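Local coordinates for protein adenosylmethionine-8-amino-7-oxononanoate aminotransferase (Methanocaldococcus jannaschii, PDB 6ZHK) that probably transfers the amino group of S-adenosylmethionine to 8-amino-7-oxononanoate in biotin biosynthesis, as a pyridoxal-phosphate-dependent class-III aminotransferase, at residues A[76-81]-A[345-350]; A[153-158]-A[166-171]; A[294-299]-A[313-318]; A[376-381]-A[453-458]. All blocks are in the same frame, centred on the assembly; numbering follows the deposited sequence.

Contact 1. Residues A[76-81]-A[345-350]; sequences EAIKNQ and LCSAAL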
loop_
_atom_site.group_PDB
_atom_site.type_symbol
_atom_site.label_atom_id
_atom_site.label_comp_id
_atom_site.label_asym_id
_atom_site.label_seq_id
_atom_site.Cartn_x
_atom_site.Cartn_y
_atom_site.Cartn_z
ATOM N N GLU A 76 -6.201 -19.756 -11.684
ATOM C CA GLU A 76 -7.275 -20.592 -11.144
ATOM C C GLU A 76 -7.460 -20.416 -9.626
ATOM O O GLU A 76 -8.582 -20.490 -9.123
ATOM C CB GLU A 76 -7.122 -22.059 -11.608
ATOM C CG GLU A 76 -7.384 -22.194 -13.146
ATOM C CD GLU A 76 -8.691 -21.597 -13.701
ATOM O OE1 GLU A 76 -9.751 -21.909 -13.109
ATOM O OE2 GLU A 76 -8.664 -20.811 -14.722
ATOM N N ALA A 77 -6.372 -20.219 -8.882
ATOM C CA ALA A 77 -6.456 -19.963 -7.442
ATOM C C ALA A 77 -7.245 -18.695 -7.153
ATOM O O ALA A 77 -8.102 -18.664 -6.261
ATOM C CB ALA A 77 -5.102 -19.914 -6.821
ATOM N N ILE A 78 -6.984 -17.663 -7.926
ATOM C CA ILE A 78 -7.719 -16.397 -7.762
ATOM C C ILE A 78 -9.205 -16.609 -8.011
ATOM O O ILE A 78 -10.066 -16.130 -7.260
ATOM C CB ILE A 78 -7.099 -15.285 -8.632
ATOM C CG1 ILE A 78 -5.699 -14.935 -8.123
ATOM C CG2 ILE A 78 -7.999 -14.044 -8.704
ATOM C CD1 ILE A 78 -4.879 -14.005 -9.074
ATOM N N LYS A 79 -9.534 -17.264 -9.141
ATOM C CA LYS A 79 -10.925 -17.418 -9.538
ATOM C C LYS A 79 -11.688 -18.268 -8.528
ATOM O O LYS A 79 -12.822 -17.927 -8.168
ATOM C CB LYS A 79 -11.031 -18.025 -10.946
ATOM C CG LYS A 79 -10.509 -17.144 -12.071
ATOM C CD LYS A 79 -10.246 -18.013 -13.309
ATOM C CE LYS A 79 -10.865 -17.414 -14.528
ATOM N NZ LYS A 79 -10.983 -18.401 -15.630
ATOM N N ASN A 80 -11.094 -19.397 -8.123
ATOM C CA ASN A 80 -11.690 -20.249 -7.093
ATOM C C ASN A 80 -11.900 -19.518 -5.765
ATOM O O ASN A 80 -12.912 -19.758 -5.087
ATOM C CB ASN A 80 -10.893 -21.538 -6.852
ATOM C CG ASN A 80 -10.982 -22.479 -8.049
ATOM O OD1 ASN A 80 -11.910 -22.372 -8.856
ATOM N ND2 ASN A 80 -10.009 -23.358 -8.225
ATOM N N GLN A 81 -10.936 -18.681 -5.335
ATOM C CA GLN A 81 -11.147 -17.926 -4.100
ATOM C C GLN A 81 -12.286 -16.899 -4.273
ATOM O O GLN A 81 -13.046 -16.687 -3.361
ATOM C CB GLN A 81 -9.880 -17.197 -3.645
ATOM C CG GLN A 81 -10.097 -16.465 -2.309
ATOM C CD GLN A 81 -10.479 -17.458 -1.226
ATOM O OE1 GLN A 81 -9.933 -18.558 -1.089
ATOM N NE2 GLN A 81 -11.475 -17.118 -0.453
ATOM N N LEU A 345 -5.493 -11.869 -2.583
ATOM C CA LEU A 345 -4.049 -11.679 -2.595
ATOM C C LEU A 345 -3.418 -12.968 -2.103
ATOM O O LEU A 345 -2.434 -13.422 -2.674
ATOM C CB LEU A 345 -3.576 -10.523 -1.674
ATOM C CG LEU A 345 -4.358 -9.214 -1.825
ATOM C CD1 LEU A 345 -3.751 -8.083 -1.004
ATOM C CD2 LEU A 345 -4.366 -8.757 -3.276
ATOM N N CYS A 346 -3.988 -13.556 -1.033
ATOM C CA CYS A 346 -3.277 -14.664 -0.412
ATOM C C CYS A 346 -3.438 -15.927 -1.269
ATOM O O CYS A 346 -2.542 -16.799 -1.323
ATOM C CB CYS A 346 -3.898 -14.938 0.959
ATOM S SG CYS A 346 -3.466 -13.690 2.200
ATOM N N SER A 347 -4.559 -16.016 -1.963
ATOM C CA SER A 347 -4.761 -17.172 -2.851
ATOM C C SER A 347 -3.693 -17.190 -3.958
ATOM O O SER A 347 -3.173 -18.281 -4.246
ATOM C CB SER A 347 -6.157 -17.166 -3.416
ATOM O OG SER A 347 -6.275 -16.145 -4.411
ATOM N N ALA A 348 -3.344 -16.019 -4.560
ATOM C CA ALA A 348 -2.303 -15.976 -5.590
ATOM C C ALA A 348 -0.983 -16.463 -4.998
ATOM O O ALA A 348 -0.244 -17.230 -5.647
ATOM C CB ALA A 348 -2.151 -14.639 -6.259
ATOM N N ALA A 349 -0.662 -15.996 -3.778
ATOM C CA ALA A 349 0.612 -16.376 -3.191
ATOM C C ALA A 349 0.676 -17.866 -2.883
ATOM O O ALA A 349 1.750 -18.471 -2.997
ATOM C CB ALA A 349 0.908 -15.578 -1.927
ATOM N N LEU A 350 -0.433 -18.438 -2.375
ATOM C CA LEU A 350 -0.478 -19.866 -2.095
ATOM C C LEU A 350 -0.158 -20.646 -3.355
ATOM O O LEU A 350 0.677 -21.562 -3.311
ATOM C CB LEU A 350 -1.858 -20.267 -1.541
ATOM C CG LEU A 350 -2.082 -19.935 -0.068
ATOM C CD1 LEU A 350 -3.560 -20.116 0.313
ATOM C CD2 LEU A 350 -1.204 -20.815 0.846
#
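S347 swings its hydroxyl to a place between its backbone N and carbonyl carbon (chi1 74°), and I78 sets CG1 opposite its own carbonyl carbon (chi1 -67°); these rotations lay OG of S347 against the backbone of helix 72-82 and the ethyl branch of I78 over A348. S347 OG comes within 3.7 Å of I78 CA, a plain van der Waals approach. The buried hydroxyl is satisfied within its own helix, where it hydrogen-bonds to L344 O. CB of S347 meets CB of Q81 at 3.7 Å. Beyond that atom the glutamine chain turns about its CB-CG bond, and its amide nitrogen is held by I85 O, past the end of helix 72-82. A77 adds its methyl, CB resting 3.6 Å from S347 O. On the other flank, CD1 of I78 touches CB of A348 at 4.0 Å.

This is close helix-helix packing: the axes of the two segments approach to 8.1 Å and run roughly antiparallel, at 144°. That is consistent with the small residues at the crossing, A77 and S347, which face each other with their CA atoms 5.6 Å apart and no long side chain wedged between them. No hydrogen bond crosses the pair. The contact borders the dimer interface, where I78 also packs on L344 of the second subunit. Nearby, K79, weakly bridged to E76 within helix 72-82, forms a salt bridge with D83 of that subunit.

Contact 2. Residues A[153-158]-A[166-171]; sequences EGYHGD and GGSELF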
loop_
_atom_site.group_PDB
_atom_site.type_symbol
_atom_site.label_atom_id
_atom_site.label_comp_id
_atom_site.label_asym_id
_atom_site.label_seq_id
_atom_site.Cartn_x
_atom_site.Cartn_y
_atom_site.Cartn_z
ATOM N N GLU A 153 22.150 5.509 -1.835
ATOM C CA GLU A 153 21.659 4.910 -3.072
ATOM C C GLU A 153 20.770 3.707 -2.786
ATOM O O GLU A 153 20.269 3.107 -3.739
ATOM C CB GLU A 153 22.789 4.425 -4.007
ATOM C CG GLU A 153 23.658 5.510 -4.656
ATOM C CD GLU A 153 24.912 5.013 -5.401
ATOM O OE1 GLU A 153 25.044 3.777 -5.674
ATOM O OE2 GLU A 153 25.795 5.853 -5.686
ATOM N N GLY A 154 20.566 3.305 -1.527
ATOM C CA GLY A 154 19.617 2.226 -1.271
ATOM C C GLY A 154 18.176 2.696 -1.538
ATOM O O GLY A 154 17.907 3.893 -1.534
ATOM N N TYR A 155 17.246 1.755 -1.719
ATOM C CA TYR A 155 15.894 2.135 -2.097
ATOM C C TYR A 155 14.951 1.136 -1.421
ATOM O O TYR A 155 15.190 -0.060 -1.495
ATOM C CB TYR A 155 15.728 2.048 -3.626
ATOM C CG TYR A 155 14.303 2.342 -4.039
ATOM C CD1 TYR A 155 13.861 3.648 -4.181
ATOM C CD2 TYR A 155 13.406 1.303 -4.292
ATOM C CE1 TYR A 155 12.536 3.943 -4.475
ATOM C CE2 TYR A 155 12.092 1.575 -4.657
ATOM C CZ TYR A 155 11.673 2.894 -4.731
ATOM O OH TYR A 155 10.377 3.136 -5.081
ATOM N N HIS A 156 13.876 1.664 -0.785
ATOM C CA HIS A 156 12.934 0.882 0.001
ATOM C C HIS A 156 11.495 1.270 -0.319
ATOM O O HIS A 156 10.577 0.687 0.266
ATOM C CB HIS A 156 13.274 1.042 1.496
ATOM C CG HIS A 156 14.594 0.374 1.782
ATOM N ND1 HIS A 156 14.784 -0.974 1.633
ATOM C CD2 HIS A 156 15.776 0.871 2.134
ATOM C CE1 HIS A 156 16.049 -1.289 1.851
ATOM N NE2 HIS A 156 16.659 -0.192 2.229
ATOM N N GLY A 157 11.303 2.171 -1.292
ATOM C CA GLY A 157 9.961 2.588 -1.649
ATOM C C GLY A 157 9.801 4.094 -1.531
ATOM O O GLY A 157 10.741 4.804 -1.137
ATOM N N ASP A 158 8.552 4.551 -1.720
ATOM C CA ASP A 158 8.359 5.982 -1.936
ATOM C C ASP A 158 7.461 6.659 -0.888
ATOM O O ASP A 158 7.248 7.876 -0.990
ATOM C CB ASP A 158 7.677 6.251 -3.286
ATOM C CG ASP A 158 8.458 5.692 -4.461
ATOM O OD1 ASP A 158 9.701 5.714 -4.387
ATOM O OD2 ASP A 158 7.801 5.133 -5.335
ATOM N N GLY A 166 15.688 5.111 2.916
ATOM C CA GLY A 166 16.340 4.899 1.625
ATOM C C GLY A 166 17.440 5.938 1.465
ATOM O O GLY A 166 17.522 6.898 2.258
ATOM N N GLY A 167 18.231 5.765 0.418
ATOM C CA GLY A 167 19.277 6.715 0.125
ATOM C C GLY A 167 19.165 7.228 -1.310
ATOM O O GLY A 167 20.198 7.505 -1.929
ATOM N N SER A 168 17.912 7.392 -1.816
ATOM C CA SER A 168 17.756 7.679 -3.244
ATOM C C SER A 168 17.623 9.191 -3.452
ATOM O O SER A 168 16.501 9.729 -3.508
ATOM C CB SER A 168 16.574 6.914 -3.842
ATOM O OG SER A 168 16.746 5.517 -3.685
ATOM N N GLU A 169 18.789 9.868 -3.525
ATOM C CA GLU A 169 18.752 11.318 -3.572
ATOM C C GLU A 169 17.930 11.857 -4.749
ATOM O O GLU A 169 17.257 12.876 -4.612
ATOM C CB GLU A 169 20.168 11.904 -3.640
ATOM C CG GLU A 169 20.159 13.400 -3.380
ATOM C CD GLU A 169 20.096 13.735 -1.893
ATOM O OE1 GLU A 169 20.820 13.082 -1.074
ATOM O OE2 GLU A 169 19.334 14.645 -1.548
ATOM N N LEU A 170 18.071 11.268 -5.947
ATOM C CA LEU A 170 17.387 11.839 -7.104
ATOM C C LEU A 170 15.878 11.756 -6.896
ATOM O O LEU A 170 15.176 12.734 -7.181
ATOM C CB LEU A 170 17.776 11.067 -8.385
ATOM C CG LEU A 170 17.049 11.471 -9.672
ATOM C CD1 LEU A 170 17.418 12.865 -10.184
ATOM C CD2 LEU A 170 17.252 10.388 -10.760
ATOM N N PHE A 171 15.406 10.549 -6.510
ATOM C CA PHE A 171 13.954 10.346 -6.393
ATOM C C PHE A 171 13.322 11.107 -5.214
ATOM O O PHE A 171 12.160 11.568 -5.302
ATOM C CB PHE A 171 13.620 8.848 -6.262
ATOM C CG PHE A 171 14.033 7.974 -7.421
ATOM C CD1 PHE A 171 14.264 8.526 -8.686
ATOM C CD2 PHE A 171 14.245 6.606 -7.230
ATOM C CE1 PHE A 171 14.628 7.720 -9.760
ATOM C CE2 PHE A 171 14.642 5.822 -8.307
ATOM C CZ PHE A 171 14.822 6.367 -9.560
#
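G154 O takes the backbone N of G167 at 2.7 Å on one face of its carbonyl plane and, in the S168 conformer described, the hydroxyl OG of S168 at 2.9 Å on the opposite face. S168 has a second conformer, so this second bond may not be permanent. E153 N returns a bond to G167 O at 2.8 Å, bent to 140° at the hydrogen. In that same conformer of S168, OG lies at the edge of the Y155 ring, 3.5 Å from CD1. Farther along that ring, Y155 CE1 touches CD2 of F171 at 4.2 Å, the two side chains crossing at about a right angle.

Segment 153-158 lies in the loop between strand 147-151 of the large sheet and helix 160-165, and 166-171 leads from that helix into helix 169-172. Y155 is predicted to bind substrate. Its CG is anti to the backbone N (chi1 176°), extending the ring toward D158, whose OD1 accepts Y155 OH at 2.8 Å. With an alanine here, D158 OD1 would probably lose one of its donors and a gap would open beside F171. That carboxylate oxygen is bonded also by Y25 and H172.

H156 brings CD2, at its ring edge, near G166 CA. Its ND1 bonds D268, predicted to bind the cofactor. F171 meets Y25 edge-to-face, while G336 of the second subunit donates its backbone N to D158 OD2.

Contact 3. Residues A[294-299]-A[313-318]; sequences PDILCL and TLTTDE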
loop_
_atom_site.group_PDB
_atom_site.type_symbol
_atom_site.label_atom_id
_atom_site.label_comp_id
_atom_site.label_asym_id
_atom_site.label_seq_id
_atom_site.Cartn_x
_atom_site.Cartn_y
_atom_site.Cartn_z
ATOM N N PRO A 294 18.310 -11.796 9.199
ATOM C CA PRO A 294 17.856 -10.573 9.850
ATOM C C PRO A 294 16.787 -10.826 10.901
ATOM O O PRO A 294 16.106 -11.837 10.860
ATOM C CB PRO A 294 17.164 -9.847 8.686
ATOM C CG PRO A 294 16.548 -10.977 7.854
ATOM C CD PRO A 294 17.694 -12.012 7.902
ATOM N N ASP A 295 16.551 -9.809 11.745
ATOM C CA ASP A 295 15.486 -9.843 12.725
ATOM C C ASP A 295 14.141 -9.623 12.074
ATOM O O ASP A 295 13.129 -10.156 12.534
ATOM C CB ASP A 295 15.686 -8.721 13.755
ATOM C CG ASP A 295 17.001 -8.929 14.463
ATOM O OD1 ASP A 295 17.031 -9.865 15.309
ATOM O OD2 ASP A 295 17.979 -8.234 14.104
ATOM N N ILE A 296 14.148 -8.881 10.985
ATOM C CA ILE A 296 12.906 -8.614 10.274
ATOM C C ILE A 296 13.228 -8.716 8.785
ATOM O O ILE A 296 14.224 -8.198 8.347
ATOM C CB ILE A 296 12.359 -7.205 10.586
ATOM C CG1 ILE A 296 12.226 -6.929 12.085
ATOM C CG2 ILE A 296 11.062 -6.946 9.838
ATOM C CD1 ILE A 296 11.497 -5.587 12.366
ATOM N N LEU A 297 12.380 -9.411 8.037
ATOM C CA LEU A 297 12.490 -9.694 6.607
ATOM C C LEU A 297 11.254 -9.083 5.936
ATOM O O LEU A 297 10.148 -9.444 6.313
ATOM C CB LEU A 297 12.492 -11.216 6.400
ATOM C CG LEU A 297 12.454 -11.672 4.911
ATOM C CD1 LEU A 297 13.730 -11.171 4.212
ATOM C CD2 LEU A 297 12.300 -13.191 4.813
ATOM N N CYS A 298 11.455 -8.262 4.876
ATOM C CA CYS A 298 10.349 -7.687 4.129
ATOM C C CYS A 298 10.248 -8.387 2.769
ATOM O O CYS A 298 11.256 -8.570 2.119
ATOM C CB CYS A 298 10.565 -6.206 3.884
ATOM S SG CYS A 298 10.695 -5.350 5.486
ATOM N N LEU A 299 9.031 -8.800 2.371
ATOM C CA LEU A 299 8.763 -9.494 1.102
ATOM C C LEU A 299 7.639 -8.784 0.347
ATOM O O LEU A 299 6.828 -8.076 0.920
ATOM C CB LEU A 299 8.301 -10.909 1.409
ATOM C CG LEU A 299 9.278 -11.751 2.242
ATOM C CD1 LEU A 299 8.693 -13.120 2.558
ATOM C CD2 LEU A 299 10.587 -11.894 1.473
ATOM N N THR A 313 5.784 -8.656 6.265
ATOM C CA THR A 313 6.946 -8.372 7.088
ATOM C C THR A 313 7.049 -9.515 8.098
ATOM O O THR A 313 6.143 -9.741 8.880
ATOM C CB THR A 313 6.709 -7.042 7.841
ATOM O OG1 THR A 313 6.388 -6.036 6.863
ATOM C CG2 THR A 313 7.911 -6.638 8.667
ATOM N N LEU A 314 8.135 -10.271 8.040
ATOM C CA LEU A 314 8.286 -11.384 8.951
ATOM C C LEU A 314 9.278 -10.997 10.066
ATOM O O LEU A 314 10.291 -10.359 9.794
ATOM C CB LEU A 314 8.865 -12.563 8.135
ATOM C CG LEU A 314 7.799 -13.463 7.542
ATOM C CD1 LEU A 314 7.005 -12.775 6.417
ATOM C CD2 LEU A 314 8.327 -14.859 7.218
ATOM N N THR A 315 9.018 -11.446 11.306
ATOM C CA THR A 315 9.869 -11.109 12.446
ATOM C C THR A 315 10.101 -12.362 13.319
ATOM O O THR A 315 9.473 -13.424 13.115
ATOM C CB THR A 315 9.267 -10.004 13.341
ATOM O OG1 THR A 315 8.234 -10.604 14.118
ATOM C CG2 THR A 315 8.566 -8.902 12.573
ATOM N N THR A 316 11.026 -12.193 14.259
ATOM C CA THR A 316 11.383 -13.135 15.304
ATOM C C THR A 316 10.314 -13.074 16.379
ATOM O O THR A 316 9.551 -12.111 16.422
ATOM C CB THR A 316 12.739 -12.778 15.913
ATOM O OG1 THR A 316 12.575 -11.466 16.478
ATOM C CG2 THR A 316 13.836 -12.819 14.870
ATOM N N ASP A 317 10.222 -14.130 17.195
ATOM C CA ASP A 317 9.300 -14.050 18.317
ATOM C C ASP A 317 9.764 -12.978 19.312
ATOM O O ASP A 317 8.931 -12.424 20.050
ATOM C CB ASP A 317 9.193 -15.388 19.062
ATOM C CG ASP A 317 8.331 -16.414 18.331
ATOM O OD1 ASP A 317 7.627 -16.057 17.365
ATOM O OD2 ASP A 317 8.363 -17.562 18.786
ATOM N N GLU A 318 11.085 -12.738 19.346
ATOM C CA GLU A 318 11.625 -11.765 20.293
ATOM C C GLU A 318 10.968 -10.398 20.041
ATOM O O GLU A 318 10.505 -9.727 20.951
ATOM C CB GLU A 318 13.154 -11.715 20.203
ATOM C CG GLU A 318 13.807 -10.510 20.899
ATOM C CD GLU A 318 13.687 -10.264 22.409
ATOM O OE1 GLU A 318 13.369 -11.253 23.149
ATOM O OE2 GLU A 318 13.900 -9.064 22.881
HETATM O O HOH W 1 14.943 -10.456 17.118
#
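Strands 296-299 and 313-315 run antiparallel at 161°, with L297 and L314 as the hydrogen-bonded pair: L297 N reaches L314 O at 2.9 Å and L314 N reaches L297 O at 2.8 Å. C298 and T313 form the next, non-hydrogen-bonded pair. At the other end T316 N makes only a weak bond to D295 O.

I296, C298, T313 and T315 share one face. CG2 of I296 presses on CG2 of T313 at 3.4 Å, tighter than usual carbon contact, while CG1 of I296 lies beside CG2 of T315. Both hydroxyls on this face are satisfied, T313 OG1 by A125 O and T315 OG1 by T316 O. L297 and L314 occupy the reverse face, CB to CB at 4.2 Å, where L314 also packs on T109 of the magnesium site. T316 holds OG1 between its backbone N and carbonyl carbon (chi1 61°), from where it caps I319 N; a water joins this OG1, at 2.7 Å, to D295 OD1, at 2.8 Å, itself salt-bridged to K293, while D295 OD2 takes the N of F265.

The pair is a beta hairpin of the large sheet of the fold-type I aminotransferases; its connection carries K301, predicted to bind pyridoxal phosphate, an adduct absent here. Two main-chain bonds and apolar contacts hold the pair in register, while the weak T316 bond and the water probably let the strands part toward helix 317-321.

Contact 4. Residues A[376-381]-A[453-458]; sequences LRKLKE and LCDALY
K378 leaves the backbone with CG between N and carbonyl carbon (chi1 54°), which turns the chain from CB straight across toward helix 447-463. CG skirts the Y458 ring, and CD comes closer, 3.8 Å from Y458 CD2, crossing the ring obliquely. CE then reaches 3.4 Å from OD1 of D455 and lies near the carbonyl O of C454. A last bend at chi4 (-69°) carries NZ into a long salt bridge with D455 OD1, 3.4 Å away; the ammonium also hydrogen-bonds E375 O, in the helix just before. Were a serine in its place, D455 is likely to lose its charged mate, and the aliphatic contact of CD with Y458 CD2 would go with it.

Around this lysine the apolar side chains fill in. L379 spreads its two methyls over L457 and Y458: its CD1 meets L457 CD2 at 3.6 Å, and its CD2 sits 3.6 Å from Y458 CA. L376 sends CD2 to C454 SG at 3.9 Å. Nearer the solvent-exposed E381, the edge of the Y458 ring faces K378 O, in the ring plane, and E381 OE1, 3.7 Å from CE2, with the carboxylate steeply tilted to the ring.

L457 also packs on I437 and L439 of strand 436-439 and on V419 and L423 of helix 415-425. Such packing of the last long helix, on the turn leaving helix 366-376 and on the strands beyond, belongs to the C-terminal alpha/beta part of the class-III aminotransferase fold.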
loop_
_atom_site.group_PDB
_atom_site.type_symbol
_atom_site.label_atom_id
_atom_site.label_comp_id
_atom_site.label_asym_id
_atom_site.label_seq_id
_atom_site.Cartn_x
_atom_site.Cartn_y
_atom_site.Cartn_z
ATOM N N LEU A 376 25.710 -12.998 -21.596
ATOM C CA LEU A 376 25.942 -11.582 -21.358
ATOM C C LEU A 376 27.429 -11.210 -21.519
ATOM O O LEU A 376 27.800 -10.019 -21.617
ATOM C CB LEU A 376 25.494 -11.273 -19.916
ATOM C CG LEU A 376 23.986 -11.256 -19.632
ATOM C CD1 LEU A 376 23.742 -11.299 -18.106
ATOM C CD2 LEU A 376 23.370 -10.019 -20.275
ATOM N N ARG A 377 28.323 -12.217 -21.476
ATOM C CA ARG A 377 29.737 -11.871 -21.482
ATOM C C ARG A 377 30.143 -11.014 -22.684
ATOM O O ARG A 377 30.924 -10.091 -22.514
ATOM C CB ARG A 377 30.608 -13.139 -21.449
ATOM C CG ARG A 377 30.684 -13.787 -20.074
ATOM C CD ARG A 377 31.675 -14.915 -20.229
ATOM N NE ARG A 377 31.217 -16.120 -19.552
ATOM C CZ ARG A 377 31.569 -17.357 -19.923
ATOM N NH1 ARG A 377 32.352 -17.531 -20.981
ATOM N NH2 ARG A 377 31.134 -18.412 -19.252
ATOM N N LYS A 378 29.618 -11.311 -23.888
ATOM C CA LYS A 378 29.986 -10.572 -25.097
ATOM C C LYS A 378 29.663 -9.086 -25.002
ATOM O O LYS A 378 30.205 -8.295 -25.775
ATOM C CB LYS A 378 29.315 -11.186 -26.334
ATOM C CG LYS A 378 27.786 -11.329 -26.224
ATOM C CD LYS A 378 27.088 -11.659 -27.554
ATOM C CE LYS A 378 25.602 -11.981 -27.387
ATOM N NZ LYS A 378 25.368 -13.274 -26.677
ATOM N N LEU A 379 28.743 -8.688 -24.109
ATOM C CA LEU A 379 28.381 -7.276 -24.053
ATOM C C LEU A 379 29.557 -6.450 -23.526
ATOM O O LEU A 379 29.680 -5.258 -23.828
ATOM C CB LEU A 379 27.157 -7.087 -23.140
ATOM C CG LEU A 379 25.872 -7.738 -23.620
ATOM C CD1 LEU A 379 24.833 -7.742 -22.509
ATOM C CD2 LEU A 379 25.333 -7.064 -24.869
ATOM N N LYS A 380 30.432 -7.130 -22.773
ATOM C CA LYS A 380 31.557 -6.492 -22.124
ATOM C C LYS A 380 32.491 -5.894 -23.179
ATOM O O LYS A 380 33.104 -4.873 -22.904
ATOM C CB LYS A 380 32.267 -7.455 -21.156
ATOM C CG LYS A 380 31.781 -7.433 -19.706
ATOM C CD LYS A 380 32.786 -7.985 -18.707
ATOM N N GLU A 381 32.524 -6.464 -24.388
ATOM C CA GLU A 381 33.421 -6.016 -25.457
ATOM C C GLU A 381 32.960 -4.710 -26.103
ATOM O O GLU A 381 33.779 -4.016 -26.690
ATOM C CB GLU A 381 33.419 -6.932 -26.681
ATOM C CG GLU A 381 33.592 -8.421 -26.429
ATOM C CD GLU A 381 32.987 -9.263 -27.551
ATOM O OE1 GLU A 381 32.077 -8.753 -28.276
ATOM O OE2 GLU A 381 33.393 -10.445 -27.692
ATOM N N LEU A 453 17.390 -12.726 -26.210
ATOM C CA LEU A 453 17.490 -11.482 -25.466
ATOM C C LEU A 453 18.896 -10.896 -25.470
ATOM O O LEU A 453 19.061 -9.702 -25.648
ATOM C CB LEU A 453 17.048 -11.736 -24.012
ATOM C CG LEU A 453 17.328 -10.610 -23.000
ATOM C CD1 LEU A 453 16.468 -9.367 -23.336
ATOM C CD2 LEU A 453 16.919 -11.110 -21.619
ATOM N N CYS A 454 19.898 -11.731 -25.216
ATOM C CA CYS A 454 21.259 -11.228 -25.132
ATOM C C CYS A 454 21.817 -10.843 -26.512
ATOM O O CYS A 454 22.526 -9.842 -26.643
ATOM C CB CYS A 454 22.095 -12.311 -24.450
ATOM S SG CYS A 454 21.669 -12.575 -22.686
ATOM N N ASP A 455 21.475 -11.628 -27.563
ATOM C CA ASP A 455 21.853 -11.255 -28.924
ATOM C C ASP A 455 21.142 -9.957 -29.313
ATOM O O ASP A 455 21.732 -9.087 -29.942
ATOM C CB ASP A 455 21.417 -12.319 -29.943
ATOM C CG ASP A 455 22.316 -13.540 -30.016
ATOM O OD1 ASP A 455 23.445 -13.487 -29.513
ATOM O OD2 ASP A 455 21.868 -14.544 -30.555
ATOM N N ALA A 456 19.863 -9.793 -28.943
ATOM C CA ALA A 456 19.198 -8.543 -29.304
ATOM C C ALA A 456 19.784 -7.356 -28.535
ATOM O O ALA A 456 19.813 -6.227 -29.053
ATOM C CB ALA A 456 17.711 -8.633 -28.997
ATOM N N LEU A 457 20.216 -7.589 -27.283
ATOM C CA LEU A 457 20.774 -6.473 -26.521
ATOM C C LEU A 457 22.107 -6.010 -27.138
ATOM O O LEU A 457 22.409 -4.803 -27.240
ATOM C CB LEU A 457 20.924 -6.906 -25.054
ATOM C CG LEU A 457 21.362 -5.830 -24.053
ATOM C CD1 LEU A 457 20.441 -4.604 -24.060
ATOM C CD2 LEU A 457 21.480 -6.395 -22.654
ATOM N N TYR A 458 22.901 -6.992 -27.536
ATOM C CA TYR A 458 24.164 -6.737 -28.229
ATOM C C TYR A 458 23.947 -5.826 -29.457
ATOM O O TYR A 458 24.580 -4.788 -29.587
ATOM C CB TYR A 458 24.830 -8.076 -28.572
ATOM C CG TYR A 458 26.159 -7.962 -29.298
ATOM C CD1 TYR A 458 26.250 -7.837 -30.685
ATOM C CD2 TYR A 458 27.349 -8.018 -28.578
ATOM C CE1 TYR A 458 27.494 -7.770 -31.321
ATOM C CE2 TYR A 458 28.593 -7.960 -29.196
ATOM C CZ TYR A 458 28.669 -7.822 -30.573
ATOM O OH TYR A 458 29.923 -7.770 -31.131
#

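From the N terminus, helix 72-82 opens the widest loop, which contact 1 shuts when helix 343-358 arrives after 263 intervening residues. Contacts 2 and 3 both fall within that span, one after the other: contact 2 closes a short loop holding helix 160-165. Contact 3 then closes a hairpin. Their nearest atoms are about 7 Å apart, with both contacts built on or beside the large sheet. Contact 4 starts only after contact 1 has closed, and ties the end of helix 366-376 to the C-terminal helix 447-463, about 38 Å from contact 1 between centres. No contact crosses another. Contacts 1, 2 and, through T315, 3 also touch the second subunit; contact 4 does not.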